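Local coordinates for kelch domain-containing protein (Colletotrichum graminicola M1.001, PDB 5C86) that probably oxidises alcohols as a copper-dependent enzyme of the AA5 galactose oxidase and glyoxal oxidase family, at residues 93-98 against 109-114; 343-348 against 367-372; 371-376 against 470-475. All blocks are in the same frame, centred on the assembly; numbering follows the deposited sequence.

Interaction 1 of 3, residues 93-98 against 109-114; sequences AKTSVL and TPLSNM
Val-97 and Thr-109 form the regular end of this antiparallel pairing. Two backbone hydrogen bonds join them, Val-97 N to Thr-109 O (2.9 Å) and Thr-109 N to Val-97 O (2.9 Å). Their side chains emerge on the same face as that of Leu-111. With chi1 at 67°, Val-97 CG1 sits between its own backbone N and carbonyl carbon, and there it meets Thr-109 OG1 on one hand and Leu-111 CG, 3.7 Å away, on the other. Thr-95 continues this face, its CG2 methyl resting 3.7 Å from Leu-111 CB. The other branch of Thr-95 is polar: OG1 is anti to the carbonyl carbon of its own residue and donates to Ser-112 O at 2.9 Å, so a side chain, not the backbone, makes the bond to this residue.

Leu-111 N still reaches Thr-95 O in a nearly straight bond, though from well above the carbonyl plane. In the return direction a water intervenes. It accepts from Thr-95 N at 2.9 Å and lies 2.8 Å from Leu-111 O, with Asn-113 OD1 also in its shell. The water stands in for the second backbone bond of this pair; the next direct bond runs from Met-114 N to Ala-93 O (3.0 Å).

Further out, Ser-96 on the other face is held by His-69 and Asn-66, strand 84-87 flanks 95-98 on its far side, and Leu-111 touches Tyr-149 of the next sheet. Strand 109-111 is an outermost strand of a four-stranded antiparallel sheet ordered as in the sequence, the up-and-down meander characteristic of a beta-propeller blade, here in a protein of the kelch type.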
ATOM      1  N   ALA A  93       0.990  13.160 -17.965  1.00 16.71           N
ATOM      2  CA  ALA A  93      -0.207  13.939 -17.709  1.00 17.61           C
ATOM      3  C   ALA A  93      -1.441  12.992 -17.501  1.00 16.21           C
ATOM      4  O   ALA A  93      -2.477  13.505 -17.083  1.00 21.18           O
ATOM      5  CB  ALA A  93      -0.507  14.868 -18.929  1.00 19.76           C
ATOM      6  N   LYS A  94      -1.320  11.701 -17.837  1.00 17.58           N
ATOM      7  CA  LYS A  94      -2.486  10.788 -18.043  1.00 17.19           C
ATOM      8  C   LYS A  94      -3.063  10.243 -16.730  1.00 18.24           C
ATOM      9  O   LYS A  94      -2.362  10.070 -15.710  1.00 17.81           O
ATOM     10  CB  LYS A  94      -2.168   9.661 -18.985  1.00 19.23           C
ATOM     11  CG  LYS A  94      -1.789  10.288 -20.373  1.00 22.83           C
ATOM     12  CD  LYS A  94      -1.994   9.400 -21.516  1.00 27.74           C
ATOM     13  CE  LYS A  94      -2.161  10.247 -22.789  1.00 30.59           C
ATOM     14  NZ  LYS A  94      -2.015   9.315 -23.897  1.00 37.40           N
ATOM     15  N   THR A  95      -4.355  10.066 -16.732  1.00 17.98           N
ATOM     16  CA  THR A  95      -5.100   9.320 -15.652  1.00 17.17           C
ATOM     17  C   THR A  95      -5.785   8.140 -16.348  1.00 18.81           C
ATOM     18  O   THR A  95      -6.488   8.334 -17.369  1.00 18.54           O
ATOM     19  CB  THR A  95      -6.107  10.194 -14.961  1.00 16.98           C
ATOM     20  OG1 THR A  95      -5.497  11.346 -14.392  1.00 19.20           O
ATOM     21  CG2 THR A  95      -6.716   9.450 -13.773  1.00 17.18           C
ATOM     22  N   SER A  96      -5.540   6.920 -15.920  1.00 15.23           N
ATOM     23  CA  SER A  96      -6.210   5.765 -16.370  1.00 15.84           C
ATOM     24  C   SER A  96      -6.954   5.015 -15.253  1.00 16.64           C
ATOM     25  O   SER A  96      -6.546   5.143 -14.084  1.00 16.54           O
ATOM     26  CB  SER A  96      -5.307   4.824 -16.943  1.00 16.24           C
ATOM     27  OG  SER A  96      -4.553   5.355 -18.052  1.00 18.76           O
ATOM     28  N   VAL A  97      -7.939   4.198 -15.624  1.00 17.00           N
ATOM     29  CA  VAL A  97      -8.772   3.487 -14.654  1.00 15.85           C
ATOM     30  C   VAL A  97      -8.965   2.062 -15.107  1.00 17.96           C
ATOM     31  O   VAL A  97      -9.187   1.785 -16.297  1.00 18.18           O
ATOM     32  CB  VAL A  97     -10.008   4.272 -14.243  1.00 17.35           C
ATOM     33  CG1 VAL A  97     -11.014   4.444 -15.379  1.00 18.13           C
ATOM     34  CG2 VAL A  97     -10.692   3.581 -13.059  1.00 16.77           C
ATOM     35  N   LEU A  98      -8.821   1.082 -14.199  1.00 14.64           N
ATOM     36  CA  LEU A  98      -9.249  -0.236 -14.406  1.00 16.69           C
ATOM     37  C   LEU A  98     -10.382  -0.521 -13.444  1.00 17.35           C
ATOM     38  O   LEU A  98     -10.161  -0.553 -12.180  1.00 18.02           O
ATOM     39  CB  LEU A  98      -8.151  -1.282 -14.287  1.00 17.56           C
ATOM     40  CG  LEU A  98      -8.560  -2.728 -14.424  1.00 19.04           C
ATOM     41  CD1 LEU A  98      -9.082  -3.032 -15.827  1.00 20.97           C
ATOM     42  CD2 LEU A  98      -7.434  -3.688 -14.161  1.00 20.10           C
ATOM     43  N   THR A 109      -9.060   2.338 -19.131  1.00 20.77           N
ATOM     44  CA  THR A 109      -9.651   3.446 -19.895  1.00 21.25           C
ATOM     45  C   THR A 109      -9.228   4.813 -19.385  1.00 24.05           C
ATOM     46  O   THR A 109      -8.835   4.978 -18.233  1.00 21.00           O
ATOM     47  CB  THR A 109     -11.172   3.269 -19.874  1.00 23.28           C
ATOM     48  OG1 THR A 109     -11.691   3.479 -18.535  1.00 22.76           O
ATOM     49  CG2 THR A 109     -11.555   1.909 -20.432  1.00 26.90           C
ATOM     50  N   PRO A 110      -9.365   5.886 -20.176  1.00 20.57           N
ATOM     51  CA  PRO A 110      -8.902   7.154 -19.751  1.00 18.93           C
ATOM     52  C   PRO A 110      -9.839   7.906 -18.904  1.00 20.06           C
ATOM     53  O   PRO A 110     -11.050   7.835 -19.048  1.00 22.11           O
ATOM     54  CB  PRO A 110      -8.700   7.941 -21.104  1.00 22.87           C
ATOM     55  CG  PRO A 110      -9.685   7.301 -21.972  1.00 25.23           C
ATOM     56  CD  PRO A 110      -9.636   5.852 -21.632  1.00 24.95           C
ATOM     57  N   LEU A 111      -9.282   8.637 -17.980  1.00 19.48           N
ATOM     58  CA  LEU A 111      -9.907   9.684 -17.254  1.00 18.12           C
ATOM     59  C   LEU A 111      -9.288  10.995 -17.618  1.00 18.07           C
ATOM     60  O   LEU A 111      -8.384  11.017 -18.442  1.00 19.90           O
ATOM     61  CB  LEU A 111      -9.881   9.393 -15.732  1.00 20.80           C
ATOM     62  CG  LEU A 111     -10.636   8.130 -15.245  1.00 20.82           C
ATOM     63  CD1 LEU A 111     -10.502   7.972 -13.724  1.00 19.00           C
ATOM     64  CD2 LEU A 111     -12.111   8.205 -15.556  1.00 21.02           C
ATOM     65  N   SER A 112      -9.738  12.076 -16.989  1.00 18.24           N
ATOM     66  CA  SER A 112      -9.249  13.419 -17.291  1.00 20.68           C
ATOM     67  C   SER A 112      -7.758  13.481 -16.997  1.00 24.34           C
ATOM     68  O   SER A 112      -7.317  12.964 -15.951  1.00 19.51           O
ATOM     69  CB  SER A 112     -10.010  14.413 -16.477  1.00 24.37           C
ATOM     70  OG  SER A 112      -9.588  15.783 -16.640  1.00 29.27           O
ATOM     71  N   ASN A 113      -6.975  14.181 -17.847  1.00 19.23           N
ATOM     72  CA  ASN A 113      -5.600  14.466 -17.526  1.00 19.46           C
ATOM     73  C   ASN A 113      -5.502  15.280 -16.251  1.00 17.11           C
ATOM     74  O   ASN A 113      -6.265  16.121 -15.928  1.00 17.81           O
ATOM     75  CB  ASN A 113      -4.993  15.353 -18.674  1.00 19.45           C
ATOM     76  CG  ASN A 113      -4.746  14.638 -19.914  1.00 21.63           C
ATOM     77  OD1 ASN A 113      -4.793  13.449 -20.087  1.00 20.80           O
ATOM     78  ND2 ASN A 113      -4.418  15.463 -20.918  1.00 28.74           N
ATOM     79  N   MET A 114      -4.427  15.059 -15.477  1.00 17.96           N
ATOM     80  CA  MET A 114      -4.084  15.930 -14.358  1.00 17.64           C
ATOM     81  C   MET A 114      -3.784  17.378 -14.780  1.00 17.23           C
ATOM     82  O   MET A 114      -3.432  17.575 -15.968  1.00 19.10           O
ATOM     83  CB  MET A 114      -2.877  15.360 -13.576  1.00 18.56           C
ATOM     84  CG  MET A 114      -3.191  14.104 -12.743  1.00 17.79           C
ATOM     85  SD  MET A 114      -1.688  13.467 -11.954  1.00 17.34           S
ATOM     86  CE  MET A 114      -0.693  12.874 -13.267  1.00 17.66           C
TER
HETATM   87  O   HOH W   1      -5.715  10.991 -19.112  1.00 18.66           O

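Interaction 2 of 3, residues 343-348 against 367-372; sequences DATIWS and FWSPPY
In the last propeller blade, Ile-346 and Trp-368 pair the two middle strands of an antiparallel sheet as a hydrogen-bonded couple. Ile-346 N donates to Trp-368 O at 2.9 Å, and Trp-368 N returns a straighter bond (170° at the hydrogen) to Ile-346 O at 2.8 Å. Their side chains run alongside each other in the same direction, so that the CD1 methyl of Ile-346 comes to the edge of the indole, 4.0 Å from Trp-368 CE3.

The other face of the sheet carries an aromatic meeting. Trp-347, its CG anti to the backbone N (chi1 161°), sends CE3 over one face of the Phe-367 ring, while its CB lies 3.7 Å from Phe-367 CE1. The planes are turned 57° apart, an oblique meeting in which neither ring lies flat on its partner.

The blade also shows how a propeller is closed: strand 364-369 is flanked on its far side by strand 5-11 from the N-terminus, and 346-350 by strand 336-340, which begins beside His-335, a copper ligand of this protein, although no copper is bound here. Trp-368 NE1 bonds to Val-3 O, and the indole stacks on Trp-292 of the preceding blade.

Before the strand begins, an Asx turn shapes the chain. Asp-343 OD1 takes the hydroxyl of Thr-345, at 2.7 Å from OG1, as well as Thr-345 N; the hydroxyl bond holds the threonine's chi1, while the N-H bond forms the turn. Thr-345 CG2 consequently rests 3.6 Å from Ser-369 OG. Beside it, Tyr-372 reaches back from the 3-10 turn to donate a hydrogen bond to Ala-344 O; OH arrives in the carbonyl plane, on a lone pair, at 2.7 Å. The CD of Pro-370 packs against that same carbonyl oxygen.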
ATOM      1  N   ASP A 343      -5.775 -14.449   1.180  1.00 12.29           N
ATOM      2  CA  ASP A 343      -5.495 -15.668   1.959  1.00 14.02           C
ATOM      3  C   ASP A 343      -4.581 -15.399   3.123  1.00 12.99           C
ATOM      4  O   ASP A 343      -4.123 -16.317   3.799  1.00 14.12           O
ATOM      5  CB  ASP A 343      -5.042 -16.858   1.118  1.00 16.90           C
ATOM      6  CG  ASP A 343      -3.676 -16.687   0.552  1.00 20.53           C
ATOM      7  OD1 ASP A 343      -3.109 -15.619   0.692  1.00 18.26           O
ATOM      8  OD2 ASP A 343      -3.135 -17.630  -0.074  1.00 23.35           O
ATOM      9  N   ALA A 344      -4.215 -14.119   3.357  1.00 12.10           N
ATOM     10  CA  ALA A 344      -3.392 -13.700   4.487  1.00 11.90           C
ATOM     11  C   ALA A 344      -1.890 -14.029   4.361  1.00 11.04           C
ATOM     12  O   ALA A 344      -1.144 -13.808   5.299  1.00 11.88           O
ATOM     13  CB  ALA A 344      -3.981 -14.198   5.825  1.00 12.69           C
ATOM     14  N   THR A 345      -1.493 -14.501   3.177  1.00 12.44           N
ATOM     15  CA  THR A 345      -0.096 -14.562   2.810  1.00 12.40           C
ATOM     16  C   THR A 345       0.267 -13.171   2.210  1.00 11.74           C
ATOM     17  O   THR A 345      -0.595 -12.317   1.928  1.00 12.40           O
ATOM     18  CB  THR A 345       0.180 -15.656   1.737  1.00 13.08           C
ATOM     19  OG1 THR A 345      -0.453 -15.255   0.536  1.00 14.46           O
ATOM     20  CG2 THR A 345      -0.271 -16.999   2.274  1.00 13.92           C
ATOM     21  N   ILE A 346       1.576 -12.990   1.989  1.00 12.10           N
ATOM     22  CA  ILE A 346       2.115 -11.733   1.508  1.00 11.47           C
ATOM     23  C   ILE A 346       2.975 -11.955   0.286  1.00 12.39           C
ATOM     24  O   ILE A 346       3.961 -12.695   0.348  1.00 13.59           O
ATOM     25  CB  ILE A 346       2.925 -11.014   2.542  1.00 11.22           C
ATOM     26  CG1 ILE A 346       2.159 -10.883   3.862  1.00 12.26           C
ATOM     27  CG2 ILE A 346       3.263  -9.617   2.020  1.00 11.64           C
ATOM     28  CD1 ILE A 346       2.838 -10.104   4.979  1.00 11.02           C
ATOM     29  N   TRP A 347       2.562 -11.389  -0.796  1.00 11.82           N
ATOM     30  CA  TRP A 347       3.459 -11.300  -2.008  1.00 12.35           C
ATOM     31  C   TRP A 347       4.686 -10.518  -1.723  1.00 12.74           C
ATOM     32  O   TRP A 347       4.651  -9.474  -1.082  1.00 11.62           O
ATOM     33  CB  TRP A 347       2.719 -10.647  -3.140  1.00 12.46           C
ATOM     34  CG  TRP A 347       3.589 -10.110  -4.201  1.00 12.77           C
ATOM     35  CD1 TRP A 347       3.885  -8.759  -4.389  1.00 12.66           C
ATOM     36  CD2 TRP A 347       4.211 -10.820  -5.252  1.00 13.86           C
ATOM     37  NE1 TRP A 347       4.731  -8.625  -5.479  1.00 14.47           N
ATOM     38  CE2 TRP A 347       4.907  -9.875  -6.018  1.00 13.81           C
ATOM     39  CE3 TRP A 347       4.295 -12.172  -5.586  1.00 15.10           C
ATOM     40  CZ2 TRP A 347       5.684 -10.260  -7.148  1.00 15.46           C
ATOM     41  CZ3 TRP A 347       5.059 -12.560  -6.713  1.00 14.03           C
ATOM     42  CH2 TRP A 347       5.734 -11.600  -7.433  1.00 15.23           C
ATOM     43  N   SER A 348       5.842 -11.041  -2.181  1.00 12.26           N
ATOM     44  CA  SER A 348       7.133 -10.291  -2.238  1.00 13.77           C
ATOM     45  C   SER A 348       7.876 -10.618  -3.555  1.00 13.95           C
ATOM     46  O   SER A 348       8.106 -11.824  -3.816  1.00 14.85           O
ATOM     47  CB  SER A 348       7.998 -10.680  -1.080  1.00 15.13           C
ATOM     48  OG  SER A 348       9.308 -10.158  -1.216  1.00 12.66           O
ATOM     49  N   PHE A 367       5.129 -16.004  -2.221  1.00 15.10           N
ATOM     50  CA  PHE A 367       4.205 -15.628  -1.187  1.00 14.99           C
ATOM     51  C   PHE A 367       4.704 -16.141   0.098  1.00 14.99           C
ATOM     52  O   PHE A 367       5.080 -17.325   0.251  1.00 16.69           O
ATOM     53  CB  PHE A 367       2.818 -16.199  -1.543  1.00 14.46           C
ATOM     54  CG  PHE A 367       2.220 -15.593  -2.743  1.00 14.72           C
ATOM     55  CD1 PHE A 367       1.468 -14.365  -2.740  1.00 13.21           C
ATOM     56  CD2 PHE A 367       2.425 -16.165  -4.010  1.00 17.79           C
ATOM     57  CE1 PHE A 367       0.964 -13.844  -3.826  1.00 15.25           C
ATOM     58  CE2 PHE A 367       1.878 -15.579  -5.159  1.00 18.30           C
ATOM     59  CZ  PHE A 367       1.121 -14.430  -5.086  1.00 16.71           C
ATOM     60  N   TRP A 368       4.799 -15.269   1.079  1.00 13.46           N
ATOM     61  CA  TRP A 368       5.234 -15.641   2.404  1.00 12.89           C
ATOM     62  C   TRP A 368       4.001 -15.919   3.292  1.00 13.39           C
ATOM     63  O   TRP A 368       3.090 -15.099   3.356  1.00 13.49           O
ATOM     64  CB  TRP A 368       6.065 -14.562   3.093  1.00 12.30           C
ATOM     65  CG  TRP A 368       6.558 -14.881   4.429  1.00 12.22           C
ATOM     66  CD1 TRP A 368       7.484 -15.864   4.801  1.00 12.22           C
ATOM     67  CD2 TRP A 368       6.233 -14.193   5.651  1.00 11.97           C
ATOM     68  NE1 TRP A 368       7.660 -15.866   6.113  1.00 13.03           N
ATOM     69  CE2 TRP A 368       6.923 -14.831   6.687  1.00 11.59           C
ATOM     70  CE3 TRP A 368       5.345 -13.124   5.967  1.00 12.97           C
ATOM     71  CZ2 TRP A 368       6.861 -14.390   8.007  1.00 13.70           C
ATOM     72  CZ3 TRP A 368       5.308 -12.699   7.239  1.00 12.03           C
ATOM     73  CH2 TRP A 368       5.968 -13.346   8.285  1.00 12.15           C
ATOM     74  N   SER A 369       3.995 -17.069   3.914  1.00 13.36           N
ATOM     75  CA  SER A 369       2.955 -17.442   4.859  1.00 14.64           C
ATOM     76  C   SER A 369       3.437 -17.067   6.226  1.00 13.85           C
ATOM     77  O   SER A 369       4.435 -17.632   6.781  1.00 13.27           O
ATOM     78  CB  SER A 369       2.648 -18.961   4.820  1.00 15.37           C
ATOM     79  OG  SER A 369       2.029 -19.341   3.655  1.00 15.79           O
ATOM     80  N   PRO A 370       2.731 -16.116   6.915  1.00 11.66           N
ATOM     81  CA  PRO A 370       3.164 -15.762   8.220  1.00 12.51           C
ATOM     82  C   PRO A 370       2.962 -16.830   9.329  1.00 12.13           C
ATOM     83  O   PRO A 370       2.216 -17.794   9.101  1.00 12.15           O
ATOM     84  CB  PRO A 370       2.317 -14.459   8.555  1.00 12.35           C
ATOM     85  CG  PRO A 370       1.874 -13.987   7.248  1.00 11.82           C
ATOM     86  CD  PRO A 370       1.641 -15.228   6.424  1.00 12.83           C
ATOM     87  N   PRO A 371       3.541 -16.649  10.519  1.00 12.59           N
ATOM     88  CA  PRO A 371       3.371 -17.623  11.647  1.00 13.86           C
ATOM     89  C   PRO A 371       1.915 -17.916  11.960  1.00 14.71           C
ATOM     90  O   PRO A 371       1.617 -19.031  12.394  1.00 14.37           O
ATOM     91  CB  PRO A 371       4.051 -16.951  12.808  1.00 13.79           C
ATOM     92  CG  PRO A 371       5.078 -16.092  12.162  1.00 15.50           C
ATOM     93  CD  PRO A 371       4.478 -15.571  10.891  1.00 13.20           C
ATOM     94  N   TYR A 372       0.968 -16.972  11.764  1.00 12.40           N
ATOM     95  CA  TYR A 372      -0.376 -17.234  12.175  1.00 12.82           C
ATOM     96  C   TYR A 372      -1.039 -18.279  11.279  1.00 13.74           C
ATOM     97  O   TYR A 372      -2.201 -18.661  11.564  1.00 15.60           O
ATOM     98  CB  TYR A 372      -1.232 -15.918  12.209  1.00 12.82           C
ATOM     99  CG  TYR A 372      -1.276 -15.050  10.981  1.00 11.56           C
ATOM    100  CD1 TYR A 372      -1.361 -15.513   9.677  1.00 12.58           C
ATOM    101  CD2 TYR A 372      -1.317 -13.676  11.138  1.00 15.99           C
ATOM    102  CE1 TYR A 372      -1.413 -14.709   8.572  1.00 11.43           C
ATOM    103  CE2 TYR A 372      -1.358 -12.830  10.005  1.00 15.45           C
ATOM    104  CZ  TYR A 372      -1.392 -13.343   8.737  1.00 12.19           C
ATOM    105  OH  TYR A 372      -1.435 -12.501   7.640  1.00 12.08           O
TER

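Interaction 3 of 3, residues 371-376 against 470-475; sequences PYLFEA and GVPCVA
Tyr-372 and Pro-472 make the chief apolar contact. The two side chains cross at about a right angle. Pro-472 CG stands over one face, 3.9 Å from the ring centroid and 21° off the normal, which makes this a CH-pi interaction. The neighbouring CD extends the touch toward the base of the ring, lying 3.6 Å from Tyr-372 CD1. Pro-370 CB packs over the opposite face, so two prolines hold the ring between them. With CG between the backbone N and the carbonyl carbon (chi1 53°), the ring is directed between Pro-370 and Pro-472. A smaller apolar touch comes from Leu-373: its CB starts out away from 470-475, yet the CD2 methyl bends back to within 4.0 Å of Pro-472 CG.

Polar atoms play a different part, for no hydrogen bond spans the two segments. Tyr-372 O is buried without a conventional partner. Val-471 and Pro-472 place carbon atoms against it: Val-471 CA forms a CA-H...O contact at 3.5 Å from Tyr-372 O, and Val-471 CG1 comes equally near. Gly-470 O lies against the Tyr-372 side chain at CB, 3.7 Å off. The positive phi of this glycine (100°) belongs to a backbone shape in which a CB would collide with the carbonyl oxygen of the preceding residue.

Further hydrogen bonds shape the two loops. Phe-374 N donates to Pro-371 O, closing the 3-10 turn, and Arg-384, which Leu-373 also touches, takes Pro-472 O through NE. The contact thus lies between two loops, one leading from blade strand 364-369 toward strand 387-390, the other joining strands 459-466 and 476-481 of the E-set-like part, with Met-466 of strand 459-466 packing against Pro-472.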
ATOM      1  N   PRO A 371       3.541 -16.649  10.519  1.00 12.59           N
ATOM      2  CA  PRO A 371       3.371 -17.623  11.647  1.00 13.86           C
ATOM      3  C   PRO A 371       1.915 -17.916  11.960  1.00 14.71           C
ATOM      4  O   PRO A 371       1.617 -19.031  12.394  1.00 14.37           O
ATOM      5  CB  PRO A 371       4.051 -16.951  12.808  1.00 13.79           C
ATOM      6  CG  PRO A 371       5.078 -16.092  12.162  1.00 15.50           C
ATOM      7  CD  PRO A 371       4.478 -15.571  10.891  1.00 13.20           C
ATOM      8  N   TYR A 372       0.968 -16.972  11.764  1.00 12.40           N
ATOM      9  CA  TYR A 372      -0.376 -17.234  12.175  1.00 12.82           C
ATOM     10  C   TYR A 372      -1.039 -18.279  11.279  1.00 13.74           C
ATOM     11  O   TYR A 372      -2.201 -18.661  11.564  1.00 15.60           O
ATOM     12  CB  TYR A 372      -1.232 -15.918  12.209  1.00 12.82           C
ATOM     13  CG  TYR A 372      -1.276 -15.050  10.981  1.00 11.56           C
ATOM     14  CD1 TYR A 372      -1.361 -15.513   9.677  1.00 12.58           C
ATOM     15  CD2 TYR A 372      -1.317 -13.676  11.138  1.00 15.99           C
ATOM     16  CE1 TYR A 372      -1.413 -14.709   8.572  1.00 11.43           C
ATOM     17  CE2 TYR A 372      -1.358 -12.830  10.005  1.00 15.45           C
ATOM     18  CZ  TYR A 372      -1.392 -13.343   8.737  1.00 12.19           C
ATOM     19  OH  TYR A 372      -1.435 -12.501   7.640  1.00 12.08           O
ATOM     20  N   LEU A 373      -0.420 -18.749  10.210  1.00 13.16           N
ATOM     21  CA  LEU A 373      -0.992 -19.833   9.395  1.00 13.76           C
ATOM     22  C   LEU A 373      -0.452 -21.181   9.836  1.00 14.81           C
ATOM     23  O   LEU A 373      -0.842 -22.163   9.191  1.00 15.39           O
ATOM     24  CB  LEU A 373      -0.720 -19.601   7.906  1.00 13.84           C
ATOM     25  CG  LEU A 373      -1.321 -18.308   7.303  1.00 13.54           C
ATOM     26  CD1 LEU A 373      -1.057 -18.281   5.802  1.00 15.19           C
ATOM     27  CD2 LEU A 373      -2.805 -18.221   7.565  1.00 14.41           C
ATOM     28  N   PHE A 374       0.311 -21.227  10.891  1.00 13.40           N
ATOM     29  CA  PHE A 374       0.904 -22.494  11.381  1.00 14.56           C
ATOM     30  C   PHE A 374       0.512 -22.706  12.772  1.00 15.41           C
ATOM     31  O   PHE A 374       0.179 -21.796  13.595  1.00 16.03           O
ATOM     32  CB  PHE A 374       2.424 -22.464  11.234  1.00 14.78           C
ATOM     33  CG  PHE A 374       2.853 -22.270   9.836  1.00 14.94           C
ATOM     34  CD1 PHE A 374       2.878 -23.357   8.929  1.00 15.61           C
ATOM     35  CD2 PHE A 374       3.120 -20.982   9.270  1.00 13.89           C
ATOM     36  CE1 PHE A 374       3.147 -23.174   7.606  1.00 17.83           C
ATOM     37  CE2 PHE A 374       3.431 -20.829   7.985  1.00 15.82           C
ATOM     38  CZ  PHE A 374       3.437 -21.893   7.116  1.00 18.00           C
ATOM     39  N   GLU A 375       0.565 -23.996  13.157  1.00 15.78           N
ATOM     40  CA  GLU A 375       0.362 -24.389  14.494  1.00 19.37           C
ATOM     41  C   GLU A 375       1.531 -23.981  15.406  1.00 20.20           C
ATOM     42  O   GLU A 375       2.456 -23.334  14.930  1.00 19.79           O
ATOM     43  CB  GLU A 375       0.087 -25.928  14.509  1.00 18.94           C
ATOM     44  CG  GLU A 375      -1.190 -26.417  13.860  1.00 21.31           C
ATOM     45  CD  GLU A 375      -2.487 -25.749  14.433  1.00 20.45           C
ATOM     46  OE1 GLU A 375      -2.455 -25.210  15.587  1.00 25.10           O
ATOM     47  OE2 GLU A 375      -3.499 -25.653  13.670  1.00 23.30           O
ATOM     48  N   ALA A 376       1.510 -24.310  16.701  1.00 23.87           N
ATOM     49  CA  ALA A 376       2.574 -23.798  17.615  1.00 26.13           C
ATOM     50  C   ALA A 376       3.987 -24.329  17.285  1.00 25.51           C
ATOM     51  O   ALA A 376       4.952 -23.775  17.731  1.00 26.24           O
ATOM     52  CB  ALA A 376       2.218 -24.050  19.067  1.00 32.24           C
ATOM     53  N   GLY A 470      -5.523 -17.120  17.086  1.00 13.82           N
ATOM     54  CA  GLY A 470      -4.970 -16.099  16.222  1.00 14.02           C
ATOM     55  C   GLY A 470      -4.898 -16.456  14.742  1.00 13.54           C
ATOM     56  O   GLY A 470      -4.434 -15.615  13.976  1.00 15.37           O
ATOM     57  N   VAL A 471      -5.435 -17.607  14.341  1.00 12.19           N
ATOM     58  CA  VAL A 471      -5.376 -17.978  12.965  1.00 11.91           C
ATOM     59  C   VAL A 471      -6.466 -17.329  12.145  1.00 11.23           C
ATOM     60  O   VAL A 471      -7.654 -17.442  12.472  1.00 11.92           O
ATOM     61  CB  VAL A 471      -5.558 -19.543  12.842  1.00 12.22           C
ATOM     62  CG1 VAL A 471      -5.487 -19.919  11.407  1.00 11.85           C
ATOM     63  CG2 VAL A 471      -4.564 -20.246  13.777  1.00 14.01           C
ATOM     64  N   PRO A 472      -6.125 -16.611  11.055  1.00 10.56           N
ATOM     65  CA  PRO A 472      -7.128 -15.961  10.258  1.00 10.76           C
ATOM     66  C   PRO A 472      -7.758 -16.831   9.224  1.00 11.61           C
ATOM     67  O   PRO A 472      -7.123 -17.762   8.642  1.00 13.64           O
ATOM     68  CB  PRO A 472      -6.382 -14.861   9.564  1.00 11.68           C
ATOM     69  CG  PRO A 472      -4.986 -15.430   9.383  1.00 12.12           C
ATOM     70  CD  PRO A 472      -4.746 -16.266  10.593  1.00 12.20           C
ATOM     71  N   CYS A 473      -9.025 -16.569   8.950  1.00 10.96           N
ATOM     72  CA  CYS A 473      -9.685 -17.092   7.793  1.00 11.64           C
ATOM     73  C   CYS A 473      -9.086 -16.513   6.518  1.00 12.10           C
ATOM     74  O   CYS A 473      -8.297 -15.537   6.556  1.00 12.68           O
ATOM     75  CB  CYS A 473     -11.163 -16.886   7.816  1.00 12.36           C
ATOM     76  SG  CYS A 473     -11.688 -15.163   7.726  1.00 13.95           S
ATOM     77  N   VAL A 474      -9.493 -17.060   5.358  1.00 12.60           N
ATOM     78  CA  VAL A 474      -9.316 -16.369   4.091  1.00 14.04           C
ATOM     79  C   VAL A 474     -10.380 -15.281   4.050  1.00 14.37           C
ATOM     80  O   VAL A 474     -11.563 -15.473   4.435  1.00 14.86           O
ATOM     81  CB  VAL A 474      -9.472 -17.367   2.926  1.00 15.28           C
ATOM     82  CG1 VAL A 474      -9.494 -16.621   1.604  1.00 18.29           C
ATOM     83  CG2 VAL A 474      -8.395 -18.417   2.994  1.00 15.24           C
ATOM     84  N   ALA A 475     -10.025 -14.085   3.645  1.00 13.58           N
ATOM     85  CA  ALA A 475     -10.952 -12.955   3.767  1.00 12.66           C
ATOM     86  C   ALA A 475     -12.057 -12.958   2.826  1.00 13.23           C
ATOM     87  O   ALA A 475     -12.002 -13.583   1.768  1.00 14.79           O
ATOM     88  CB  ALA A 475     -10.185 -11.655   3.667  1.00 15.17           C
TER

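Overall arrangement
Interactions 2 and 3 are neighbours, with centres about 10 Å apart and Pro-371 and Tyr-372 in common; interaction 1 lies on the opposite side of the chain's centre, about 33 and 39 Å from them, centre to centre. Interactions 1 and 2 each pair adjacent strands within a propeller blade, but 1 sits at an outer blade edge, partly buried and bridged by water, whereas 2 lies in the middle of the closing blade, buried and rich in aromatic rings. Interaction 3, also buried, replaces strand pairing with proline-on-tyrosine packing between loops. Through the shared tyrosine, the closing blade is linked to the C-terminal E-set-like part, and Ala-344 of the blade also touches Pro-472 of that part.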